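Side-chain contacts in ferulic acid esterase, AmCE1/Fae1A (Anaeromyces mucronatus, PDB 5CXX), which probably hydrolyses feruloyl esters, releasing ferulic acid, as an alpha/beta-hydrolase-fold esterase of an anaerobic fungus: residues E88-E93 with G261-I266; I173-A178 with T268-L273. All coordinates share one frame; numbering follows the deposited sequence. Where two conformers were deposited one is given.

In the fold
Both contacts involve the C-terminal end of the chain, on one side of the central, mostly parallel sheet of this alpha/beta-hydrolase fold, and their centres lie about 9 Å apart. Both are largely buried. Interaction 1 joins the last helix, 255-266, which packs on the sheet, to the turn ending the neighbouring helix 77-87; the partly exposed Arg90 gives it a polar, more open side next to a small apolar patch. Interaction 2 takes up the chain just beyond helix 255-266 and lays it against strand 175-179, where a buried tyrosine ring meets mainly backbone and carbon. A probable hydrogen bond from Lys92 NZ of interaction 1 to Phe270 O of interaction 2, 2.7 Å long, ties the two together.

Interaction 1: E88-E93 with G261-I266; sequences EGRAKE and GFYNFI
Arg90 reaches Tyr263 with the edge of its guanidinium: NH1 donates to OH at 3.1 Å, with an N-H...O angle of 150°. The phenol oxygen lies in the guanidinium plane, while the tyrosine ring is turned nearly perpendicular to that plane, at 85°. Bends at chi2 (-138°) and chi3 curl the arginine chain and bring its end round to the tyrosine. NH2 of the same group forms a salt bridge with Glu88 OE1 at 2.7 Å, again in plane, although the hydrogen bond within it is weak in angle; edge partners on NH1 and NH2 should help hold the rotation of the guanidinium. Gln267 OE1 also accepts from NH1, and Tyr14 OH bonds to Glu88 OE1. The turn carrying Arg90 is a Schellman motif ending helix 77-87, with Gly89 at positive phi as its C-prime residue; it faces the Ile266 region of helix 255-266 in the alpha/beta-hydrolase fold. There the contact becomes apolar: Ala91 CB touches Ile266 CG2 at 3.8 Å. Beside this pair a water bridges the backbones, accepting from Lys92 N at 3.0 Å and donating to Ile266 O at 2.9 Å.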
loop_
_atom_site.group_PDB
_atom_site.type_symbol
_atom_site.label_atom_id
_atom_site.label_comp_id
_atom_site.label_asym_id
_atom_site.label_seq_id
_atom_site.Cartn_x
_atom_site.Cartn_y
_atom_site.Cartn_z
ATOM N N GLU A 88 -22.539 -0.485 -0.380
ATOM C CA GLU A 88 -23.102 -1.217 -1.513
ATOM C C GLU A 88 -22.826 -2.723 -1.420
ATOM O O GLU A 88 -23.169 -3.511 -2.333
ATOM C CB GLU A 88 -22.566 -0.648 -2.800
ATOM C CG GLU A 88 -23.024 0.768 -3.015
ATOM C CD GLU A 88 -22.604 1.306 -4.339
ATOM O OE1 GLU A 88 -21.928 0.574 -5.080
ATOM O OE2 GLU A 88 -22.946 2.457 -4.643
ATOM N N GLY A 89 -22.322 -3.154 -0.270
ATOM C CA GLY A 89 -21.994 -4.554 -0.085
ATOM C C GLY A 89 -20.818 -5.000 -0.935
ATOM O O GLY A 89 -20.699 -6.204 -1.190
ATOM N N ARG A 90 -19.918 -4.060 -1.292
ATOM C CA ARG A 90 -18.787 -4.370 -2.165
ATOM C C ARG A 90 -17.421 -4.327 -1.477
ATOM O O ARG A 90 -16.407 -4.421 -2.149
ATOM C CB ARG A 90 -18.748 -3.411 -3.361
ATOM C CG ARG A 90 -20.147 -3.147 -3.907
ATOM C CD ARG A 90 -20.286 -3.123 -5.338
ATOM N NE ARG A 90 -19.174 -2.635 -6.167
ATOM C CZ ARG A 90 -19.073 -1.447 -6.766
ATOM N NH1 ARG A 90 -18.045 -1.200 -7.560
ATOM N NH2 ARG A 90 -19.982 -0.515 -6.602
ATOM N N ALA A 91 -17.414 -4.146 -0.156
ATOM C CA ALA A 91 -16.185 -4.253 0.606
ATOM C C ALA A 91 -16.537 -4.763 1.977
ATOM O O ALA A 91 -17.713 -4.687 2.368
ATOM C CB ALA A 91 -15.462 -2.867 0.703
ATOM N N LYS A 92 -15.527 -5.271 2.689
ATOM C CA LYS A 92 -15.704 -5.681 4.085
ATOM C C LYS A 92 -15.378 -4.519 5.027
ATOM O O LYS A 92 -14.546 -3.640 4.675
ATOM C CB LYS A 92 -14.781 -6.849 4.402
ATOM C CG LYS A 92 -14.992 -8.079 3.496
ATOM C CD LYS A 92 -16.384 -8.633 3.745
ATOM C CE LYS A 92 -16.531 -10.032 3.116
ATOM N NZ LYS A 92 -15.510 -10.928 3.741
ATOM N N GLU A 93 -15.969 -4.544 6.229
ATOM C CA GLU A 93 -15.488 -3.638 7.297
ATOM C C GLU A 93 -14.033 -3.898 7.614
ATOM O O GLU A 93 -13.605 -5.042 7.657
ATOM C CB GLU A 93 -16.293 -3.826 8.587
ATOM C CG GLU A 93 -17.721 -3.446 8.476
ATOM C CD GLU A 93 -18.373 -3.380 9.845
ATOM O OE1 GLU A 93 -18.208 -4.336 10.622
ATOM O OE2 GLU A 93 -19.031 -2.373 10.141
ATOM N N GLY A 261 -6.583 2.941 -8.293
ATOM C CA GLY A 261 -5.956 1.749 -7.746
ATOM C C GLY A 261 -6.670 1.282 -6.468
ATOM O O GLY A 261 -7.010 0.130 -6.315
ATOM N N PHE A 262 -6.869 2.218 -5.536
ATOM C CA PHE A 262 -7.470 1.838 -4.253
ATOM C C PHE A 262 -8.904 1.350 -4.399
ATOM O O PHE A 262 -9.361 0.391 -3.734
ATOM C CB PHE A 262 -7.419 3.051 -3.322
ATOM C CG PHE A 262 -7.575 2.716 -1.856
ATOM C CD1 PHE A 262 -6.743 1.759 -1.234
ATOM C CD2 PHE A 262 -8.486 3.447 -1.076
ATOM C CE1 PHE A 262 -6.868 1.480 0.144
ATOM C CE2 PHE A 262 -8.602 3.180 0.293
ATOM C CZ PHE A 262 -7.795 2.220 0.897
ATOM N N TYR A 263 -9.661 2.006 -5.289
ATOM C CA TYR A 263 -11.040 1.583 -5.583
ATOM C C TYR A 263 -11.097 0.141 -6.090
ATOM O O TYR A 263 -11.911 -0.668 -5.595
ATOM C CB TYR A 263 -11.617 2.543 -6.642
ATOM C CG TYR A 263 -12.971 2.163 -7.217
ATOM C CD1 TYR A 263 -14.127 2.200 -6.435
ATOM C CD2 TYR A 263 -13.090 1.793 -8.577
ATOM C CE1 TYR A 263 -15.374 1.909 -6.955
ATOM C CE2 TYR A 263 -14.361 1.498 -9.116
ATOM C CZ TYR A 263 -15.484 1.556 -8.291
ATOM O OH TYR A 263 -16.723 1.280 -8.833
ATOM N N ASN A 264 -10.263 -0.206 -7.089
ATOM C CA ASN A 264 -10.279 -1.608 -7.512
ATOM C C ASN A 264 -9.733 -2.556 -6.446
ATOM O O ASN A 264 -10.275 -3.665 -6.246
ATOM C CB ASN A 264 -9.466 -1.713 -8.812
ATOM C CG ASN A 264 -10.230 -1.208 -10.010
ATOM O OD1 ASN A 264 -11.083 -1.932 -10.544
ATOM N ND2 ASN A 264 -9.932 0.013 -10.443
ATOM N N PHE A 265 -8.689 -2.137 -5.738
ATOM C CA PHE A 265 -8.107 -3.009 -4.746
ATOM C C PHE A 265 -9.069 -3.385 -3.623
ATOM O O PHE A 265 -9.175 -4.541 -3.214
ATOM C CB PHE A 265 -6.849 -2.327 -4.202
ATOM C CG PHE A 265 -6.041 -3.160 -3.205
ATOM C CD1 PHE A 265 -5.438 -4.372 -3.607
ATOM C CD2 PHE A 265 -5.887 -2.708 -1.907
ATOM C CE1 PHE A 265 -4.643 -5.098 -2.676
ATOM C CE2 PHE A 265 -5.148 -3.441 -0.969
ATOM C CZ PHE A 265 -4.518 -4.615 -1.355
ATOM N N ILE A 266 -9.770 -2.378 -3.086
ATOM C CA ILE A 266 -10.616 -2.621 -1.902
ATOM C C ILE A 266 -11.851 -3.452 -2.261
ATOM O O ILE A 266 -12.465 -4.092 -1.415
ATOM C CB ILE A 266 -10.987 -1.254 -1.252
ATOM C CG1 ILE A 266 -9.718 -0.629 -0.657
ATOM C CG2 ILE A 266 -12.084 -1.423 -0.142
ATOM C CD1 ILE A 266 -9.090 -1.370 0.549
HETATM O O HOH W 1 -12.931 -5.472 1.142
#

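Interaction 2: I173-A178 with T268-L273; sequences IGYVGA and TTFGAL
Tyr175 lays one face of its ring against the backbone of Thr269 and Phe270. Its chi1 of -56° sets CG anti to the carbonyl carbon and carries the ring onto this backbone. Thr269 CA makes a CH-pi contact, 4.0 Å from the centroid of the Tyr175 ring and 24° off its normal, and Phe270 N lies over the same face near the rim, 3.2 Å from Tyr175 CZ. At the far end of the tyrosine, Gly271 N gives a long, weak hydrogen bond of 3.4 Å to Tyr175 OH. Nearer the strand, Thr269 CG2 rests on Tyr175 CB at 3.9 Å. The Phe270 ring comes in obliquely, its plane at 71° to the tyrosine ring, and touches Tyr175 CE1 through CD1 at 3.9 Å. Phe270 and Gly271, both at positive phi, form the centre of a type I' beta turn, closed by a bond from Ala272 N to Thr269 O. Behind it, Thr268 OG1 bonds to Phe265 O. Tyr175 sits on strand 175-179, between parallel strands 150-155 and 213-219; Phe270 reaches across to Ala151 on the former and Thr268 to Val213 on the latter, while on the other side of the strand Val176 packs on helix 157-168.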
loop_
_atom_site.group_PDB
_atom_site.type_symbol
_atom_site.label_atom_id
_atom_site.label_comp_id
_atom_site.label_asym_id
_atom_site.label_seq_id
_atom_site.Cartn_x
_atom_site.Cartn_y
_atom_site.Cartn_z
ATOM N N ILE A 173 1.175 -11.553 4.052
ATOM C CA ILE A 173 0.385 -10.556 3.334
ATOM C C ILE A 173 -0.468 -11.269 2.289
ATOM O O ILE A 173 0.083 -11.793 1.293
ATOM C CB ILE A 173 1.285 -9.549 2.611
ATOM C CG1 ILE A 173 2.373 -8.869 3.528
ATOM C CG2 ILE A 173 0.425 -8.470 1.942
ATOM C CD1 ILE A 173 1.762 -8.169 4.749
ATOM N N GLY A 174 -1.780 -11.252 2.470
ATOM C CA GLY A 174 -2.685 -11.948 1.522
ATOM C C GLY A 174 -2.962 -11.088 0.278
ATOM O O GLY A 174 -3.191 -11.628 -0.798
ATOM N N TYR A 175 -2.978 -9.750 0.398
ATOM C CA TYR A 175 -3.463 -8.860 -0.662
ATOM C C TYR A 175 -2.443 -7.751 -0.831
ATOM O O TYR A 175 -2.118 -7.083 0.180
ATOM C CB TYR A 175 -4.852 -8.225 -0.303
ATOM C CG TYR A 175 -5.886 -9.263 -0.000
ATOM C CD1 TYR A 175 -5.957 -9.858 1.280
ATOM C CD2 TYR A 175 -6.775 -9.700 -0.998
ATOM C CE1 TYR A 175 -6.890 -10.835 1.529
ATOM C CE2 TYR A 175 -7.700 -10.664 -0.729
ATOM C CZ TYR A 175 -7.762 -11.225 0.522
ATOM O OH TYR A 175 -8.785 -12.187 0.613
ATOM N N VAL A 176 -1.942 -7.530 -2.046
ATOM C CA VAL A 176 -0.915 -6.550 -2.330
ATOM C C VAL A 176 -1.409 -5.572 -3.378
ATOM O O VAL A 176 -1.855 -6.002 -4.440
ATOM C CB VAL A 176 0.397 -7.209 -2.852
ATOM C CG1 VAL A 176 1.534 -6.176 -3.005
ATOM C CG2 VAL A 176 0.736 -8.423 -1.982
ATOM N N GLY A 177 -1.300 -4.262 -3.107
ATOM C CA GLY A 177 -1.762 -3.251 -4.036
ATOM C C GLY A 177 -0.666 -2.243 -4.270
ATOM O O GLY A 177 -0.104 -1.641 -3.349
ATOM N N ALA A 178 -0.370 -1.979 -5.533
ATOM C CA ALA A 178 0.754 -1.115 -5.848
ATOM C C ALA A 178 0.282 -0.043 -6.815
ATOM O O ALA A 178 0.053 -0.358 -8.009
ATOM C CB ALA A 178 1.930 -1.927 -6.482
ATOM N N THR A 268 -11.520 -6.099 -3.816
ATOM C CA THR A 268 -11.054 -7.501 -3.811
ATOM C C THR A 268 -10.644 -8.000 -2.427
ATOM O O THR A 268 -10.487 -9.203 -2.217
ATOM C CB THR A 268 -9.852 -7.707 -4.727
ATOM O OG1 THR A 268 -8.667 -7.162 -4.133
ATOM C CG2 THR A 268 -10.092 -7.150 -6.134
ATOM N N THR A 269 -10.411 -7.086 -1.499
ATOM C CA THR A 269 -9.763 -7.526 -0.263
ATOM C C THR A 269 -10.707 -8.308 0.638
ATOM O O THR A 269 -11.927 -8.039 0.710
ATOM C CB THR A 269 -9.177 -6.322 0.522
ATOM O OG1 THR A 269 -10.117 -5.244 0.547
ATOM C CG2 THR A 269 -7.906 -5.799 -0.173
ATOM N N PHE A 270 -10.130 -9.271 1.372
ATOM C CA PHE A 270 -10.811 -9.956 2.465
ATOM C C PHE A 270 -12.079 -10.692 2.037
ATOM O O PHE A 270 -13.039 -10.766 2.784
ATOM C CB PHE A 270 -11.146 -8.964 3.576
ATOM C CG PHE A 270 -9.999 -8.030 3.896
ATOM C CD1 PHE A 270 -8.727 -8.510 4.104
ATOM C CD2 PHE A 270 -10.232 -6.667 4.010
ATOM C CE1 PHE A 270 -7.662 -7.612 4.382
ATOM C CE2 PHE A 270 -9.189 -5.751 4.339
ATOM C CZ PHE A 270 -7.892 -6.243 4.513
ATOM N N GLY A 271 -12.039 -11.281 0.854
ATOM C CA GLY A 271 -13.137 -12.111 0.424
ATOM C C GLY A 271 -14.385 -11.355 -0.014
ATOM O O GLY A 271 -15.459 -11.952 -0.115
ATOM N N ALA A 272 -14.253 -10.061 -0.304
ATOM C CA ALA A 272 -15.416 -9.235 -0.690
ATOM C C ALA A 272 -16.127 -9.732 -1.924
ATOM O O ALA A 272 -17.319 -9.458 -2.074
ATOM C CB ALA A 272 -14.970 -7.756 -0.924
ATOM N N LEU A 273 -15.411 -10.436 -2.801
ATOM C CA LEU A 273 -16.031 -11.004 -3.991
ATOM C C LEU A 273 -16.615 -12.380 -3.697
ATOM O O LEU A 273 -17.199 -12.988 -4.601
ATOM C CB LEU A 273 -15.017 -11.097 -5.126
ATOM C CG LEU A 273 -14.443 -9.727 -5.541
ATOM C CD1 LEU A 273 -13.281 -9.941 -6.475
ATOM C CD2 LEU A 273 -15.538 -8.891 -6.217
#